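Local coordinates for 35 kDa hemin binding protein (Porphyromonas gingivalis, PDB 5Y1A) that probably binds hemin and combines a thioredoxin domain with a beta-sandwich domain, as a cargo protein of the type IX secretion system, at residues 149-154 and 161-166; 182-187 and 238-243; 244-249 and 268-273. One frame throughout, in Å; residues are numbered along the deposited sequence. Where two conformers were deposited one is given.

Interaction 1. Residues 149-154 and 161-166; sequences LKLTKG and CTATFT
Leu151 and Ala163 meet on the inner face of a two-stranded ladder, where CD2 of Leu151 lies only 3.4 Å from CB of Ala163, tighter than usual for two carbons. The small methyl suits this place because it leaves room for the neighbouring leucine branch. One non-hydrogen-bonded pair further on, Leu149 comes to the edge of the Phe165 ring, in its plane, with CG 3.6 Å from CD1. The phenylalanine's chi1 of -51° puts its ring beside the backbone N, from where it also reaches Ala182. Residues 149-154 and 161-166 belong to the antiparallel beta hairpin of strands 145-153 and 161-169; its apolar face packs on Val247 and Ala249 of the strand 245-252, in the opposing sheet of a beta-sandwich. The other face is polar and carries water, with Lys150 at its exposed side. There the hydroxyls of Thr152 and Thr162, both with chi1 near +75°, converge to an OG1-OG1 hydrogen bond of 2.7 Å. A water donates a hydrogen bond to Lys150 O at 2.8 Å and also bonds to OG1 of Thr162 and of Thr164, so it links three residues of this face. Lys150 leads its amine away to a salt bridge with Glu275. Regular backbone bonds pair Lys150 with Thr164 and Thr152 with Thr162, and at the turn end Gly154 N donates a nearly straight bond, 3.5 Å long, to SG of Cys161.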
loop_
_atom_site.group_PDB
_atom_site.type_symbol
_atom_site.label_atom_id
_atom_site.label_comp_id
_atom_site.label_asym_id
_atom_site.label_seq_id
_atom_site.Cartn_x
_atom_site.Cartn_y
_atom_site.Cartn_z
ATOM N N LEU A 149 -3.317 -7.801 -9.864
ATOM C CA LEU A 149 -4.057 -7.382 -8.679
ATOM C C LEU A 149 -5.486 -7.017 -9.035
ATOM O O LEU A 149 -5.738 -6.288 -10.023
ATOM C CB LEU A 149 -3.383 -6.147 -8.072
ATOM C CG LEU A 149 -2.104 -6.281 -7.254
ATOM C CD1 LEU A 149 -0.910 -6.790 -8.099
ATOM C CD2 LEU A 149 -1.802 -4.924 -6.661
ATOM N N LYS A 150 -6.416 -7.550 -8.247
ATOM C CA LYS A 150 -7.805 -7.112 -8.287
ATOM C C LYS A 150 -8.149 -6.617 -6.892
ATOM O O LYS A 150 -8.151 -7.389 -5.921
ATOM C CB LYS A 150 -8.749 -8.229 -8.764
ATOM C CG LYS A 150 -10.249 -7.895 -8.630
ATOM C CD LYS A 150 -10.654 -6.627 -9.383
ATOM C CE LYS A 150 -12.099 -6.229 -8.981
ATOM N NZ LYS A 150 -12.694 -5.172 -9.847
ATOM N N LEU A 151 -8.435 -5.329 -6.804
ATOM C CA LEU A 151 -8.747 -4.706 -5.526
ATOM C C LEU A 151 -10.227 -4.396 -5.429
ATOM O O LEU A 151 -10.864 -4.109 -6.448
ATOM C CB LEU A 151 -7.980 -3.380 -5.385
ATOM C CG LEU A 151 -6.464 -3.428 -5.605
ATOM C CD1 LEU A 151 -5.874 -2.027 -5.377
ATOM C CD2 LEU A 151 -5.792 -4.483 -4.671
ATOM N N THR A 152 -10.746 -4.387 -4.200
ATOM C CA THR A 152 -12.056 -3.745 -3.940
ATOM C C THR A 152 -11.899 -2.837 -2.735
ATOM O O THR A 152 -11.128 -3.133 -1.814
ATOM C CB THR A 152 -13.242 -4.736 -3.745
ATOM O OG1 THR A 152 -13.129 -5.410 -2.480
ATOM C CG2 THR A 152 -13.335 -5.761 -4.883
ATOM N N LYS A 153 -12.608 -1.715 -2.725
ATOM C CA LYS A 153 -12.516 -0.809 -1.586
ATOM C C LYS A 153 -13.716 -0.870 -0.660
ATOM O O LYS A 153 -14.839 -1.065 -1.115
ATOM C CB LYS A 153 -12.269 0.626 -2.025
ATOM C CG LYS A 153 -13.334 1.199 -2.914
ATOM C CD LYS A 153 -12.975 2.631 -3.267
ATOM C CE LYS A 153 -14.109 3.256 -4.082
ATOM N NZ LYS A 153 -13.771 4.661 -4.515
ATOM N N GLY A 154 -13.449 -0.712 0.634
ATOM C CA GLY A 154 -14.501 -0.682 1.649
ATOM C C GLY A 154 -15.228 0.628 1.510
ATOM O O GLY A 154 -14.676 1.560 0.950
ATOM N N CYS A 161 -10.998 -3.403 2.959
ATOM C CA CYS A 161 -10.723 -3.464 1.543
ATOM C C CYS A 161 -10.262 -4.891 1.268
ATOM O O CYS A 161 -9.934 -5.636 2.189
ATOM C CB CYS A 161 -9.602 -2.486 1.183
ATOM S SG CYS A 161 -10.023 -0.772 1.495
ATOM N N THR A 162 -10.244 -5.285 0.008
ATOM C CA THR A 162 -9.714 -6.598 -0.354
ATOM C C THR A 162 -8.702 -6.459 -1.498
ATOM O O THR A 162 -8.751 -5.512 -2.287
ATOM C CB THR A 162 -10.846 -7.593 -0.761
ATOM O OG1 THR A 162 -11.286 -7.287 -2.095
ATOM C CG2 THR A 162 -12.032 -7.502 0.226
ATOM N N ALA A 163 -7.799 -7.425 -1.579
ATOM C CA ALA A 163 -6.803 -7.461 -2.639
ATOM C C ALA A 163 -6.611 -8.924 -2.998
ATOM O O ALA A 163 -6.308 -9.761 -2.140
ATOM C CB ALA A 163 -5.489 -6.825 -2.169
ATOM N N THR A 164 -6.847 -9.242 -4.262
ATOM C CA THR A 164 -6.638 -10.597 -4.739
ATOM C C THR A 164 -5.451 -10.556 -5.700
ATOM O O THR A 164 -5.467 -9.808 -6.690
ATOM C CB THR A 164 -7.895 -11.135 -5.439
ATOM O OG1 THR A 164 -8.981 -11.086 -4.514
ATOM C CG2 THR A 164 -7.679 -12.576 -5.869
ATOM N N PHE A 165 -4.415 -11.337 -5.374
ATOM C CA PHE A 165 -3.181 -11.375 -6.140
ATOM C C PHE A 165 -3.144 -12.705 -6.831
ATOM O O PHE A 165 -3.187 -13.744 -6.178
ATOM C CB PHE A 165 -1.952 -11.273 -5.227
ATOM C CG PHE A 165 -2.021 -10.133 -4.268
ATOM C CD1 PHE A 165 -2.079 -8.839 -4.742
ATOM C CD2 PHE A 165 -2.120 -10.352 -2.896
ATOM C CE1 PHE A 165 -2.155 -7.765 -3.864
ATOM C CE2 PHE A 165 -2.193 -9.264 -2.009
ATOM C CZ PHE A 165 -2.229 -7.975 -2.508
ATOM N N THR A 166 -3.105 -12.669 -8.151
ATOM C CA THR A 166 -3.084 -13.893 -8.935
ATOM C C THR A 166 -1.926 -13.782 -9.896
ATOM O O THR A 166 -1.652 -12.714 -10.433
ATOM C CB THR A 166 -4.399 -14.090 -9.751
ATOM O OG1 THR A 166 -4.608 -12.949 -10.591
ATOM C CG2 THR A 166 -5.612 -14.272 -8.805
HETATM O O HOH W 1 -10.249 -8.389 -4.377
#

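Interaction 2. Residues 182-187 and 238-243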
loop_
_atom_site.group_PDB
_atom_site.type_symbol
_atom_site.label_atom_id
_atom_site.label_comp_id
_atom_site.label_asym_id
_atom_site.label_seq_id
_atom_site.Cartn_x
_atom_site.Cartn_y
_atom_site.Cartn_z
ATOM N N ALA A 182 3.034 -7.541 -0.037
ATOM C CA ALA A 182 2.179 -6.466 -0.549
ATOM C C ALA A 182 2.200 -5.289 0.428
ATOM O O ALA A 182 2.135 -5.468 1.675
ATOM C CB ALA A 182 0.748 -6.963 -0.786
ATOM N N TYR A 183 2.265 -4.097 -0.151
ATOM C CA TYR A 183 2.243 -2.845 0.587
ATOM C C TYR A 183 0.989 -2.042 0.241
ATOM O O TYR A 183 0.521 -2.049 -0.912
ATOM C CB TYR A 183 3.446 -1.943 0.219
ATOM C CG TYR A 183 4.827 -2.490 0.480
ATOM C CD1 TYR A 183 5.073 -3.414 1.511
ATOM C CD2 TYR A 183 5.918 -2.020 -0.270
ATOM C CE1 TYR A 183 6.400 -3.873 1.753
ATOM C CE2 TYR A 183 7.212 -2.466 -0.042
ATOM C CZ TYR A 183 7.453 -3.399 0.964
ATOM O OH TYR A 183 8.749 -3.845 1.179
ATOM N N VAL A 184 0.451 -1.354 1.253
ATOM C CA VAL A 184 -0.458 -0.236 0.994
ATOM C C VAL A 184 0.393 1.050 1.023
ATOM O O VAL A 184 1.073 1.331 2.015
ATOM C CB VAL A 184 -1.606 -0.150 2.017
ATOM C CG1 VAL A 184 -2.588 0.978 1.574
ATOM C CG2 VAL A 184 -2.365 -1.513 2.101
ATOM N N LEU A 185 0.338 1.803 -0.075
ATOM C CA LEU A 185 1.172 2.987 -0.320
ATOM C C LEU A 185 0.278 4.208 -0.288
ATOM O O LEU A 185 -0.787 4.182 -0.871
ATOM C CB LEU A 185 1.870 2.882 -1.696
ATOM C CG LEU A 185 2.750 1.630 -1.844
ATOM C CD1 LEU A 185 3.301 1.531 -3.277
ATOM C CD2 LEU A 185 3.888 1.671 -0.825
ATOM N N LYS A 186 0.712 5.258 0.400
ATOM C CA LYS A 186 -0.070 6.499 0.534
ATOM C C LYS A 186 0.631 7.625 -0.221
ATOM O O LYS A 186 1.819 7.888 0.017
ATOM C CB LYS A 186 -0.224 6.866 2.010
ATOM C CG LYS A 186 -1.107 8.102 2.281
ATOM C CD LYS A 186 -2.571 7.819 1.951
ATOM C CE LYS A 186 -3.466 9.056 2.108
ATOM N NZ LYS A 186 -3.365 9.987 0.956
ATOM N N ASN A 187 -0.108 8.269 -1.131
ATOM C CA ASN A 187 0.394 9.421 -1.915
ATOM C C ASN A 187 -0.174 10.711 -1.386
ATOM O O ASN A 187 -1.147 10.681 -0.606
ATOM C CB ASN A 187 0.053 9.260 -3.387
ATOM C CG ASN A 187 0.603 7.969 -3.956
ATOM O OD1 ASN A 187 1.779 7.635 -3.738
ATOM N ND2 ASN A 187 -0.240 7.226 -4.677
ATOM N N ASP A 238 -5.164 1.102 8.214
ATOM C CA ASP A 238 -4.589 1.387 9.532
ATOM C C ASP A 238 -4.593 2.895 9.851
ATOM O O ASP A 238 -3.537 3.510 10.013
ATOM C CB ASP A 238 -3.148 0.862 9.576
ATOM C CG ASP A 238 -3.037 -0.629 9.932
ATOM O OD1 ASP A 238 -4.070 -1.267 10.285
ATOM O OD2 ASP A 238 -1.880 -1.153 9.894
ATOM N N GLY A 239 -5.762 3.519 9.925
ATOM C CA GLY A 239 -5.821 4.882 10.445
ATOM C C GLY A 239 -5.299 5.957 9.516
ATOM O O GLY A 239 -4.697 6.946 9.944
ATOM N N PHE A 240 -5.504 5.742 8.222
ATOM C CA PHE A 240 -5.270 6.779 7.251
ATOM C C PHE A 240 -6.375 6.717 6.233
ATOM O O PHE A 240 -7.081 5.688 6.114
ATOM C CB PHE A 240 -3.884 6.640 6.576
ATOM C CG PHE A 240 -3.620 5.284 5.965
ATOM C CD1 PHE A 240 -3.844 5.046 4.617
ATOM C CD2 PHE A 240 -3.094 4.253 6.748
ATOM C CE1 PHE A 240 -3.558 3.782 4.053
ATOM C CE2 PHE A 240 -2.792 3.010 6.192
ATOM C CZ PHE A 240 -3.038 2.767 4.864
ATOM N N GLU A 241 -6.518 7.805 5.486
ATOM C CA GLU A 241 -7.612 7.929 4.534
ATOM C C GLU A 241 -7.328 7.148 3.281
ATOM O O GLU A 241 -6.173 7.034 2.878
ATOM C CB GLU A 241 -7.845 9.396 4.184
ATOM C CG GLU A 241 -8.322 10.240 5.386
ATOM C CD GLU A 241 -8.816 11.621 4.982
ATOM O OE1 GLU A 241 -9.953 11.973 5.396
ATOM O OE2 GLU A 241 -8.085 12.343 4.255
ATOM N N ILE A 242 -8.380 6.652 2.625
ATOM C CA ILE A 242 -8.200 5.871 1.390
ATOM C C ILE A 242 -7.784 6.717 0.166
ATOM O O ILE A 242 -7.181 6.201 -0.774
ATOM C CB ILE A 242 -9.471 5.051 1.047
ATOM C CG1 ILE A 242 -9.163 4.017 -0.035
ATOM C CG2 ILE A 242 -10.657 5.980 0.648
ATOM C CD1 ILE A 242 -10.164 2.858 -0.082
ATOM N N LYS A 243 -8.135 8.000 0.168
ATOM C CA LYS A 243 -7.821 8.865 -0.963
ATOM C C LYS A 243 -6.316 8.789 -1.269
ATOM O O LYS A 243 -5.483 8.815 -0.357
ATOM C CB LYS A 243 -8.262 10.298 -0.658
ATOM C CG LYS A 243 -8.026 11.331 -1.758
ATOM C CD LYS A 243 -8.381 12.714 -1.216
ATOM C CE LYS A 243 -7.628 13.823 -1.923
ATOM N NZ LYS A 243 -7.697 15.093 -1.116
HETATM O O HOH W 2 -5.381 11.922 2.678
#
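The loop that leads from strand 228-235 to strand 245-252, and so from one sheet of the beta-sandwich to the other, lays Phe240 against Val184 and Lys186 of strand 179-186. Val184 CG1 meets the ring at its edge, in the plane, 3.8 Å from Phe240 CZ. A chi1 of 54° places the ring between the phenylalanine's own backbone N and carbonyl carbon; Leu209 of strand 207-220 and Thr245 of strand 245-252 also touch it. A phenylalanine fits here because its ring is broad enough to reach a valine methyl with its rim and still lie beside the lysine chain: CD of Lys186 approaches obliquely, 4.1 Å from Phe240 CD1. Lys186 has two modelled conformers. In the one described, the chain bends at chi2 and again at chi4 (79°), which carries the ammonium group past the ring to the end of the loop. NZ then donates to Lys243 O at 2.8 Å and, nearly along the C=O axis, to Asn187 O at 2.8 Å. The same amine has a weak bond to a water that in turn donates to Glu241 OE2; the carboxylate itself stays 6.2 Å from Lys186 NZ, so this pairing of opposite charges is indirect. A long aliphatic chain with a charged tip thus serves both the apolar and the carbonyl-rich part of this loop, a crossover between the two sheets of a beta-sandwich.

Interaction 3. Residues 244-249 and 268-273; sequences DTDVLA and QESLDK
Asp272 OD1 lies just 3.0 Å from Thr245 O, although both are acceptors and no hydrogen bond joins them. The approach is probably eased by Thr245 N, which donates to the same Asp272 OD1 at 3.1 Å from well above the carboxylate plane. The aspartate's chi1 of 60° turns its carboxylate toward the start of strand 245-252. In one of its two conformers, Lys273 forms a salt bridge with OD2 of Asp272 on the syn side, which would probably ease the negative charge here, with Asp244 also near. Thr245 O accepts a hydrogen bond from Leu271 N. CB of Leu271 is 3.4 Å from OG1 of Thr245, a hydroxyl that also bonds to Ile242 O; Leu271 packs on Leu237 and Ile242, and Val247 on Leu151, as their branched apolar side chains suit. On the other face Gln268 and Asp246 lie across each other, amide and carboxylate stacked with planes 10° apart, NE2 of Gln268 being 3.8 Å from OD2 of Asp246, whose bonding partner is Asn187. The extended glutamine also runs its OE1 beside CB of Leu248. The backbones of Val247 and Glu269 form the hydrogen-bonded pair, Val247 N 2.9 Å from Glu269 O and Glu269 N 3.0 Å from Val247 O, with side chains on the opposite face from Asp246 and Gln268. Ser270 OG accepts from Lys273 N, an ST motif that ends the second strand at the open end of the hairpin, beside Thr245. Strands 245-252 and 263-270 thus form the edge hairpin of a beta-sandwich sheet.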
loop_
_atom_site.group_PDB
_atom_site.type_symbol
_atom_site.label_atom_id
_atom_site.label_comp_id
_atom_site.label_asym_id
_atom_site.label_seq_id
_atom_site.Cartn_x
_atom_site.Cartn_y
_atom_site.Cartn_z
ATOM N N ASP A 244 -6.013 8.657 -2.557
ATOM C CA ASP A 244 -4.633 8.597 -3.106
ATOM C C ASP A 244 -3.799 7.450 -2.522
ATOM O O ASP A 244 -2.690 7.683 -2.040
ATOM C CB ASP A 244 -3.896 9.927 -2.839
ATOM C CG ASP A 244 -4.534 11.096 -3.532
ATOM O OD1 ASP A 244 -4.989 10.909 -4.672
ATOM O OD2 ASP A 244 -4.577 12.187 -2.929
ATOM N N THR A 245 -4.346 6.237 -2.528
ATOM C CA THR A 245 -3.631 5.045 -2.068
ATOM C C THR A 245 -3.489 4.048 -3.207
ATOM O O THR A 245 -4.372 3.937 -4.067
ATOM C CB THR A 245 -4.337 4.339 -0.871
ATOM O OG1 THR A 245 -5.711 4.078 -1.188
ATOM C CG2 THR A 245 -4.253 5.193 0.377
ATOM N N ASP A 246 -2.364 3.324 -3.200
ATOM C CA ASP A 246 -2.092 2.229 -4.135
ATOM C C ASP A 246 -1.848 0.940 -3.334
ATOM O O ASP A 246 -1.461 1.013 -2.166
ATOM C CB ASP A 246 -0.821 2.521 -4.948
ATOM C CG ASP A 246 -0.979 3.726 -5.880
ATOM O OD1 ASP A 246 -2.044 3.838 -6.523
ATOM O OD2 ASP A 246 -0.050 4.556 -5.955
ATOM N N VAL A 247 -2.044 -0.219 -3.966
ATOM C CA VAL A 247 -1.541 -1.490 -3.393
ATOM C C VAL A 247 -0.533 -2.027 -4.385
ATOM O O VAL A 247 -0.819 -2.143 -5.596
ATOM C CB VAL A 247 -2.632 -2.551 -3.133
ATOM C CG1 VAL A 247 -1.991 -3.886 -2.631
ATOM C CG2 VAL A 247 -3.635 -2.025 -2.109
ATOM N N LEU A 248 0.650 -2.309 -3.869
ATOM C CA LEU A 248 1.735 -2.909 -4.634
ATOM C C LEU A 248 1.930 -4.338 -4.124
ATOM O O LEU A 248 2.010 -4.563 -2.899
ATOM C CB LEU A 248 3.018 -2.107 -4.386
ATOM C CG LEU A 248 4.364 -2.728 -4.819
ATOM C CD1 LEU A 248 4.408 -2.848 -6.353
ATOM C CD2 LEU A 248 5.487 -1.869 -4.360
ATOM N N ALA A 249 2.047 -5.295 -5.032
ATOM C CA ALA A 249 2.417 -6.657 -4.632
ATOM C C ALA A 249 3.596 -7.094 -5.455
ATOM O O ALA A 249 3.698 -6.764 -6.660
ATOM C CB ALA A 249 1.253 -7.619 -4.849
ATOM N N GLN A 268 0.785 -3.396 -9.481
ATOM C CA GLN A 268 0.299 -2.300 -8.635
ATOM C C GLN A 268 -0.972 -1.714 -9.214
ATOM O O GLN A 268 -1.091 -1.538 -10.436
ATOM C CB GLN A 268 1.353 -1.196 -8.512
ATOM C CG GLN A 268 0.955 -0.052 -7.595
ATOM C CD GLN A 268 2.002 1.011 -7.571
ATOM O OE1 GLN A 268 3.077 0.830 -6.997
ATOM N NE2 GLN A 268 1.710 2.127 -8.220
ATOM N N GLU A 269 -1.926 -1.423 -8.324
ATOM C CA GLU A 269 -3.194 -0.832 -8.742
ATOM C C GLU A 269 -3.621 0.240 -7.739
ATOM O O GLU A 269 -3.222 0.196 -6.559
ATOM C CB GLU A 269 -4.295 -1.921 -8.832
ATOM C CG GLU A 269 -4.082 -3.030 -9.905
ATOM C CD GLU A 269 -4.018 -2.534 -11.381
ATOM O OE1 GLU A 269 -4.413 -1.387 -11.694
ATOM O OE2 GLU A 269 -3.542 -3.310 -12.233
ATOM N N SER A 270 -4.451 1.187 -8.185
ATOM C CA SER A 270 -5.002 2.218 -7.283
ATOM C C SER A 270 -6.142 1.669 -6.426
ATOM O O SER A 270 -7.130 1.144 -6.949
ATOM C CB SER A 270 -5.507 3.429 -8.083
ATOM O OG SER A 270 -6.366 4.263 -7.321
ATOM N N LEU A 271 -6.011 1.832 -5.117
ATOM C CA LEU A 271 -7.036 1.382 -4.177
ATOM C C LEU A 271 -8.221 2.358 -4.152
ATOM O O LEU A 271 -9.390 1.933 -4.169
ATOM C CB LEU A 271 -6.434 1.146 -2.780
ATOM C CG LEU A 271 -7.409 0.682 -1.673
ATOM C CD1 LEU A 271 -8.124 -0.649 -2.073
ATOM C CD2 LEU A 271 -6.664 0.597 -0.344
ATOM N N ASP A 272 -7.946 3.661 -4.117
ATOM C CA ASP A 272 -9.057 4.622 -4.098
ATOM C C ASP A 272 -9.899 4.611 -5.387
ATOM O O ASP A 272 -11.087 4.963 -5.356
ATOM C CB ASP A 272 -8.596 6.027 -3.707
ATOM C CG ASP A 272 -7.578 6.578 -4.638
ATOM O OD1 ASP A 272 -6.461 6.016 -4.725
ATOM O OD2 ASP A 272 -7.872 7.605 -5.275
ATOM N N LYS A 273 -9.305 4.185 -6.489
ATOM C CA LYS A 273 -10.049 4.075 -7.734
ATOM C C LYS A 273 -10.683 2.696 -7.915
ATOM O O LYS A 273 -11.459 2.502 -8.839
ATOM C CB LYS A 273 -9.158 4.473 -8.907
ATOM C CG LYS A 273 -8.644 5.907 -8.720
ATOM C CD LYS A 273 -7.469 6.238 -9.607
ATOM C CE LYS A 273 -6.985 7.665 -9.350
ATOM N NZ LYS A 273 -6.213 7.849 -8.052
#

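Interactions 1 and 3 join the strands of antiparallel hairpins, one in each sheet of the same sandwich, and their apolar faces meet: Phe165 packs on Ala249, Leu151 on Val247. Both are partly buried and rely on backbone ladders. The other face is polar in interaction 1; in interaction 3 its Leu248 and Gln268 meet strand 73-79, and carboxylates gather at the strand end. Interaction 2 is a surface contact without a ladder, held by one ring, one valine and a lysine amine on carbonyl oxygens. It shares a sheet with interaction 3, because strands 179-186 and 245-252 are neighbours. Its loop also reaches interaction 1, where Ile242 touches Lys153 and Cys161, while Lys153 probably hydrogen-bonds Asp272 O of interaction 3.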